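Local coordinates for diaminopimelate decarboxylase (Phaeodactylum tricornutum, PDB 7JPJ), which probably catalyses the pyridoxal-phosphate-dependent decarboxylation of diaminopimelate to lysine, and is an obligate dimer, at residues A[142-154]-A[166-178]. Residues are numbered along the deposited sequence; the frame is centred on the assembly and turned at random.
Sequences VGVRVNPGVGSGG and NVGGPSSSFGIWH
Two backbone N-H groups grip OD1 of N147: that of G169 across the contact, at 2.9 Å and only slightly tilted from the carbonyl plane, and that of G149, from above this plane, which closes an Asx turn. The other end of the amide donates an ND2 N-H to G169 O (2.9 Å), which also accepts from S172 N on the opposite face of its plane. With CG anti to the backbone N (chi1 -175°), the amide meets the W177 ring at its edge, the planes 85° apart. Asparagine suits this place because one flat group both donates and accepts; a leucine here would probably leave G169 N and G149 N without their acceptor and G169 O without one of its two donors, undoing the Asx turn. N166 does similar work, its OD1 taking S152 N (2.8 Å) and G168 N, each on a lone pair. G151 and G168 allow the close approach, since a CB on either would clash. Beside this, strand 141-147 pairs in parallel with 176-177 through I176 N to R145 O (3.0 Å), within the TIM-like barrel. W177 NE1 hydrogen-bonds to OG1 of T302 of the second subunit. Asparagine amides thus pin the loops following a barrel strand, near the dimer interface, through main-chain atoms.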
ATOM      1  N   VAL A 142     -23.148  24.404   8.534  1.00 24.91           N
ATOM      2  CA  VAL A 142     -22.319  23.206   8.549  1.00 23.66           C
ATOM      3  C   VAL A 142     -23.072  22.110   7.816  1.00 23.62           C
ATOM      4  O   VAL A 142     -24.303  22.126   7.739  1.00 24.66           O
ATOM      5  CB  VAL A 142     -21.959  22.794  10.001  1.00 23.65           C
ATOM      6  CG1 VAL A 142     -23.165  22.178  10.702  1.00 24.55           C
ATOM      7  CG2 VAL A 142     -20.769  21.845  10.020  1.00 22.50           C
ATOM      8  N   GLY A 143     -22.321  21.166   7.249  1.00 22.93           N
ATOM      9  CA  GLY A 143     -22.895  19.984   6.648  1.00 23.38           C
ATOM     10  C   GLY A 143     -22.893  18.819   7.621  1.00 23.84           C
ATOM     11  O   GLY A 143     -22.135  18.794   8.588  1.00 23.21           O
ATOM     12  N   VAL A 144     -23.764  17.849   7.355  1.00 21.70           N
ATOM     13  CA  VAL A 144     -23.929  16.671   8.201  1.00 22.19           C
ATOM     14  C   VAL A 144     -23.948  15.437   7.309  1.00 22.53           C
ATOM     15  O   VAL A 144     -24.841  15.294   6.466  1.00 23.51           O
ATOM     16  CB  VAL A 144     -25.217  16.739   9.041  1.00 23.66           C
ATOM     17  CG1 VAL A 144     -25.310  15.542   9.969  1.00 24.37           C
ATOM     18  CG2 VAL A 144     -25.269  18.032   9.838  1.00 23.66           C
ATOM     19  N   ARG A 145     -22.977  14.543   7.498  1.00 20.97           N
ATOM     20  CA  ARG A 145     -22.973  13.267   6.795  1.00 23.90           C
ATOM     21  C   ARG A 145     -23.712  12.223   7.622  1.00 27.71           C
ATOM     22  O   ARG A 145     -23.419  12.036   8.807  1.00 27.35           O
ATOM     23  CB  ARG A 145     -21.553  12.783   6.495  1.00 22.50           C
ATOM     24  CG  ARG A 145     -21.549  11.370   5.921  1.00 25.86           C
ATOM     25  CD  ARG A 145     -20.268  11.012   5.191  1.00 23.83           C
ATOM     26  NE  ARG A 145     -20.309   9.627   4.722  1.00 27.29           N
ATOM     27  CZ  ARG A 145     -19.409   9.079   3.913  1.00 26.10           C
ATOM     28  NH1 ARG A 145     -18.384   9.798   3.474  1.00 22.07           N
ATOM     29  NH2 ARG A 145     -19.532   7.810   3.543  1.00 29.09           N
ATOM     30  N   VAL A 146     -24.661  11.537   6.991  1.00 23.79           N
ATOM     31  CA  VAL A 146     -25.531  10.581   7.664  1.00 25.69           C
ATOM     32  C   VAL A 146     -25.198   9.176   7.186  1.00 26.73           C
ATOM     33  O   VAL A 146     -25.001   8.945   5.987  1.00 26.84           O
ATOM     34  CB  VAL A 146     -27.018  10.902   7.408  1.00 27.33           C
ATOM     35  CG1 VAL A 146     -27.917   9.891   8.107  1.00 29.65           C
ATOM     36  CG2 VAL A 146     -27.344  12.317   7.852  1.00 26.55           C
ATOM     37  N   ASN A 147     -25.118   8.239   8.133  1.00 27.71           N
ATOM     38  CA  ASN A 147     -25.153   6.818   7.813  1.00 29.56           C
ATOM     39  C   ASN A 147     -26.618   6.406   7.762  1.00 32.12           C
ATOM     40  O   ASN A 147     -27.251   6.247   8.814  1.00 33.29           O
ATOM     41  CB  ASN A 147     -24.384   5.991   8.846  1.00 29.78           C
ATOM     42  CG  ASN A 147     -24.295   4.514   8.478  1.00 31.87           C
ATOM     43  OD1 ASN A 147     -25.035   4.022   7.627  1.00 33.63           O
ATOM     44  ND2 ASN A 147     -23.384   3.801   9.128  1.00 31.95           N
ATOM     45  N   PRO A 148     -27.188   6.218   6.568  1.00 33.31           N
ATOM     46  CA  PRO A 148     -28.640   5.995   6.458  1.00 35.90           C
ATOM     47  C   PRO A 148     -29.127   4.695   7.074  1.00 38.71           C
ATOM     48  O   PRO A 148     -30.338   4.449   7.064  1.00 41.25           O
ATOM     49  CB  PRO A 148     -28.881   5.995   4.939  1.00 36.60           C
ATOM     50  CG  PRO A 148     -27.646   6.594   4.336  1.00 33.91           C
ATOM     51  CD  PRO A 148     -26.531   6.216   5.253  1.00 32.58           C
ATOM     52  N   GLY A 149     -28.239   3.862   7.610  1.00 38.62           N
ATOM     53  CA  GLY A 149     -28.619   2.566   8.121  1.00 41.57           C
ATOM     54  C   GLY A 149     -28.494   1.439   7.124  1.00 43.64           C
ATOM     55  O   GLY A 149     -28.795   0.290   7.467  1.00 46.50           O
ATOM     56  N   VAL A 150     -28.059   1.730   5.899  1.00 42.55           N
ATOM     57  CA  VAL A 150     -27.902   0.718   4.866  1.00 44.65           C
ATOM     58  C   VAL A 150     -26.692   1.101   4.026  1.00 42.22           C
ATOM     59  O   VAL A 150     -26.304   2.271   3.966  1.00 39.34           O
ATOM     60  CB  VAL A 150     -29.186   0.586   4.011  1.00 47.45           C
ATOM     61  CG1 VAL A 150     -29.369   1.807   3.118  1.00 45.60           C
ATOM     62  CG2 VAL A 150     -29.173  -0.699   3.201  1.00 50.65           C
ATOM     63  N   GLY A 151     -26.080   0.103   3.395  1.00 43.65           N
ATOM     64  CA  GLY A 151     -24.895   0.351   2.601  1.00 41.78           C
ATOM     65  C   GLY A 151     -25.031  -0.110   1.166  1.00 43.78           C
ATOM     66  O   GLY A 151     -26.118  -0.049   0.586  1.00 45.63           O
ATOM     67  N   SER A 152     -23.918  -0.501   0.569  1.00 43.68           N
ATOM     68  CA  SER A 152     -23.909  -0.978  -0.832  1.00 45.77           C
ATOM     69  C   SER A 152     -24.356  -2.440  -0.883  1.00 49.98           C
ATOM     70  O   SER A 152     -23.618  -3.295  -0.390  1.00 51.10           O
ATOM     71  CB  SER A 152     -22.533  -0.787  -1.377  1.00 44.45           C
ATOM     72  OG  SER A 152     -22.197   0.587  -1.408  1.00 40.81           O
ATOM     73  N   GLY A 153     -25.540  -2.708  -1.429  1.00 52.62           N
ATOM     74  CA  GLY A 153     -26.076  -4.086  -1.496  1.00 57.11           C
ATOM     75  C   GLY A 153     -27.461  -4.226  -0.897  1.00 58.98           C
ATOM     76  O   GLY A 153     -28.029  -5.307  -1.046  1.00 62.65           O
ATOM     77  N   GLY A 154     -27.986  -3.179  -0.262  1.00 64.78           N
ATOM     78  CA  GLY A 154     -29.274  -3.283   0.447  1.00 67.48           C
ATOM     79  C   GLY A 154     -29.038  -4.006   1.757  1.00 68.84           C
ATOM     80  O   GLY A 154     -28.018  -3.715   2.412  1.00 67.57           O
ATOM     81  N   ASN A 166     -17.979  -1.688   4.441  1.00 27.87           N
ATOM     82  CA  ASN A 166     -19.006  -1.022   3.654  1.00 28.86           C
ATOM     83  C   ASN A 166     -18.908   0.482   3.858  1.00 28.61           C
ATOM     84  O   ASN A 166     -18.398   0.960   4.875  1.00 28.04           O
ATOM     85  CB  ASN A 166     -20.405  -1.522   4.032  1.00 30.35           C
ATOM     86  CG  ASN A 166     -21.357  -1.530   2.857  1.00 31.08           C
ATOM     87  OD1 ASN A 166     -21.865  -0.485   2.449  1.00 31.31           O
ATOM     88  ND2 ASN A 166     -21.606  -2.712   2.304  1.00 31.40           N
ATOM     89  N   VAL A 167     -19.409   1.223   2.863  1.00 27.44           N
ATOM     90  CA  VAL A 167     -19.498   2.678   2.960  1.00 27.27           C
ATOM     91  C   VAL A 167     -20.665   3.133   3.818  1.00 28.60           C
ATOM     92  O   VAL A 167     -20.737   4.317   4.174  1.00 28.59           O
ATOM     93  CB  VAL A 167     -19.627   3.322   1.566  1.00 27.12           C
ATOM     94  CG1 VAL A 167     -18.316   3.217   0.802  1.00 25.30           C
ATOM     95  CG2 VAL A 167     -20.760   2.670   0.782  1.00 28.06           C
ATOM     96  N   GLY A 168     -21.583   2.231   4.154  1.00 26.34           N
ATOM     97  CA  GLY A 168     -22.710   2.559   5.006  1.00 26.82           C
ATOM     98  C   GLY A 168     -23.261   1.305   5.643  1.00 28.43           C
ATOM     99  O   GLY A 168     -22.855   0.186   5.321  1.00 29.23           O
ATOM    100  N   GLY A 169     -24.199   1.506   6.561  1.00 29.22           N
ATOM    101  CA  GLY A 169     -24.837   0.407   7.243  1.00 29.71           C
ATOM    102  C   GLY A 169     -24.269   0.183   8.629  1.00 29.39           C
ATOM    103  O   GLY A 169     -23.427   0.949   9.111  1.00 28.60           O
ATOM    104  N   PRO A 170     -24.720  -0.882   9.300  1.00 28.33           N
ATOM    105  CA  PRO A 170     -24.244  -1.140  10.670  1.00 29.02           C
ATOM    106  C   PRO A 170     -22.778  -1.533  10.746  1.00 28.71           C
ATOM    107  O   PRO A 170     -22.190  -1.447  11.830  1.00 28.98           O
ATOM    108  CB  PRO A 170     -25.154  -2.280  11.150  1.00 31.20           C
ATOM    109  CG  PRO A 170     -25.608  -2.954   9.895  1.00 31.72           C
ATOM    110  CD  PRO A 170     -25.716  -1.874   8.857  1.00 29.97           C
ATOM    111  N   SER A 171     -22.167  -1.951   9.640  1.00 28.38           N
ATOM    112  CA  SER A 171     -20.764  -2.339   9.615  1.00 27.87           C
ATOM    113  C   SER A 171     -19.849  -1.209   9.164  1.00 26.28           C
ATOM    114  O   SER A 171     -18.680  -1.459   8.854  1.00 25.80           O
ATOM    115  CB  SER A 171     -20.574  -3.553   8.706  1.00 28.80           C
ATOM    116  OG  SER A 171     -21.283  -4.671   9.206  1.00 30.82           O
ATOM    117  N   SER A 172     -20.347   0.021   9.118  1.00 27.14           N
ATOM    118  CA  SER A 172     -19.585   1.159   8.627  1.00 26.41           C
ATOM    119  C   SER A 172     -19.478   2.231   9.700  1.00 26.18           C
ATOM    120  O   SER A 172     -20.453   2.529  10.397  1.00 26.96           O
ATOM    121  CB  SER A 172     -20.229   1.752   7.375  1.00 26.96           C
ATOM    122  OG  SER A 172     -19.268   2.431   6.588  1.00 25.99           O
ATOM    123  N   SER A 173     -18.289   2.813   9.822  1.00 25.17           N
ATOM    124  CA  SER A 173     -18.063   3.918  10.739  1.00 25.11           C
ATOM    125  C   SER A 173     -18.282   5.280  10.092  1.00 25.38           C
ATOM    126  O   SER A 173     -18.233   6.295  10.796  1.00 25.52           O
ATOM    127  CB  SER A 173     -16.644   3.850  11.307  1.00 24.09           C
ATOM    128  OG  SER A 173     -15.680   3.919  10.269  1.00 23.28           O
ATOM    129  N   PHE A 174     -18.527   5.327   8.783  1.00 26.55           N
ATOM    130  CA  PHE A 174     -18.695   6.599   8.092  1.00 26.61           C
ATOM    131  C   PHE A 174     -20.021   7.250   8.463  1.00 27.67           C
ATOM    132  O   PHE A 174     -21.061   6.589   8.530  1.00 28.55           O
ATOM    133  CB  PHE A 174     -18.634   6.403   6.577  1.00 26.30           C
ATOM    134  CG  PHE A 174     -17.391   5.711   6.095  1.00 24.89           C
ATOM    135  CD1 PHE A 174     -16.181   5.892   6.740  1.00 23.99           C
ATOM    136  CD2 PHE A 174     -17.439   4.881   4.987  1.00 24.73           C
ATOM    137  CE1 PHE A 174     -15.039   5.255   6.289  1.00 22.63           C
ATOM    138  CE2 PHE A 174     -16.305   4.243   4.529  1.00 23.36           C
ATOM    139  CZ  PHE A 174     -15.101   4.429   5.181  1.00 22.20           C
ATOM    140  N   GLY A 175     -19.982   8.558   8.687  1.00 25.22           N
ATOM    141  CA  GLY A 175     -21.189   9.315   8.962  1.00 25.69           C
ATOM    142  C   GLY A 175     -21.791   8.998  10.320  1.00 26.03           C
ATOM    143  O   GLY A 175     -21.345   8.121  11.060  1.00 25.91           O
ATOM    144  N   ILE A 176     -22.839   9.746  10.642  1.00 25.26           N
ATOM    145  CA  ILE A 176     -23.557   9.602  11.902  1.00 25.45           C
ATOM    146  C   ILE A 176     -24.681   8.598  11.718  1.00 26.14           C
ATOM    147  O   ILE A 176     -25.397   8.622  10.711  1.00 26.57           O
ATOM    148  CB  ILE A 176     -24.097  10.962  12.381  1.00 25.28           C
ATOM    149  CG1 ILE A 176     -22.988  12.015  12.362  1.00 24.79           C
ATOM    150  CG2 ILE A 176     -24.698  10.844  13.772  1.00 25.56           C
ATOM    151  CD1 ILE A 176     -23.419  13.367  12.893  1.00 24.68           C
ATOM    152  N   TRP A 177     -24.833   7.706  12.695  1.00 26.87           N
ATOM    153  CA  TRP A 177     -25.882   6.696  12.647  1.00 27.63           C
ATOM    154  C   TRP A 177     -27.251   7.357  12.549  1.00 28.03           C
ATOM    155  O   TRP A 177     -27.549   8.306  13.279  1.00 27.75           O
ATOM    156  CB  TRP A 177     -25.799   5.803  13.888  1.00 27.69           C
ATOM    157  CG  TRP A 177     -26.565   4.513  13.789  1.00 28.42           C
ATOM    158  CD1 TRP A 177     -27.427   4.002  14.716  1.00 28.92           C
ATOM    159  CD2 TRP A 177     -26.532   3.568  12.710  1.00 28.78           C
ATOM    160  NE1 TRP A 177     -27.935   2.802  14.282  1.00 29.59           N
ATOM    161  CE2 TRP A 177     -27.401   2.513  13.053  1.00 29.50           C
ATOM    162  CE3 TRP A 177     -25.855   3.512  11.486  1.00 28.55           C
ATOM    163  CZ2 TRP A 177     -27.612   1.418  12.219  1.00 30.00           C
ATOM    164  CZ3 TRP A 177     -26.065   2.427  10.660  1.00 29.01           C
ATOM    165  CH2 TRP A 177     -26.937   1.393  11.030  1.00 29.72           C
ATOM    166  N   HIS A 178     -28.084   6.847  11.637  1.00 28.37           N
ATOM    167  CA  HIS A 178     -29.352   7.504  11.328  1.00 28.70           C
ATOM    168  C   HIS A 178     -30.260   7.606  12.545  1.00 28.92           C
ATOM    169  O   HIS A 178     -31.058   8.547  12.642  1.00 28.74           O
ATOM    170  CB  HIS A 178     -30.070   6.760  10.204  1.00 29.26           C
ATOM    171  CG  HIS A 178     -30.636   5.439  10.622  1.00 30.17           C
ATOM    172  ND1 HIS A 178     -29.872   4.294  10.700  1.00 30.23           N
ATOM    173  CD2 HIS A 178     -31.889   5.083  10.989  1.00 30.76           C
ATOM    174  CE1 HIS A 178     -30.631   3.288  11.096  1.00 30.85           C
ATOM    175  NE2 HIS A 178     -31.859   3.739  11.278  1.00 31.24           N
TER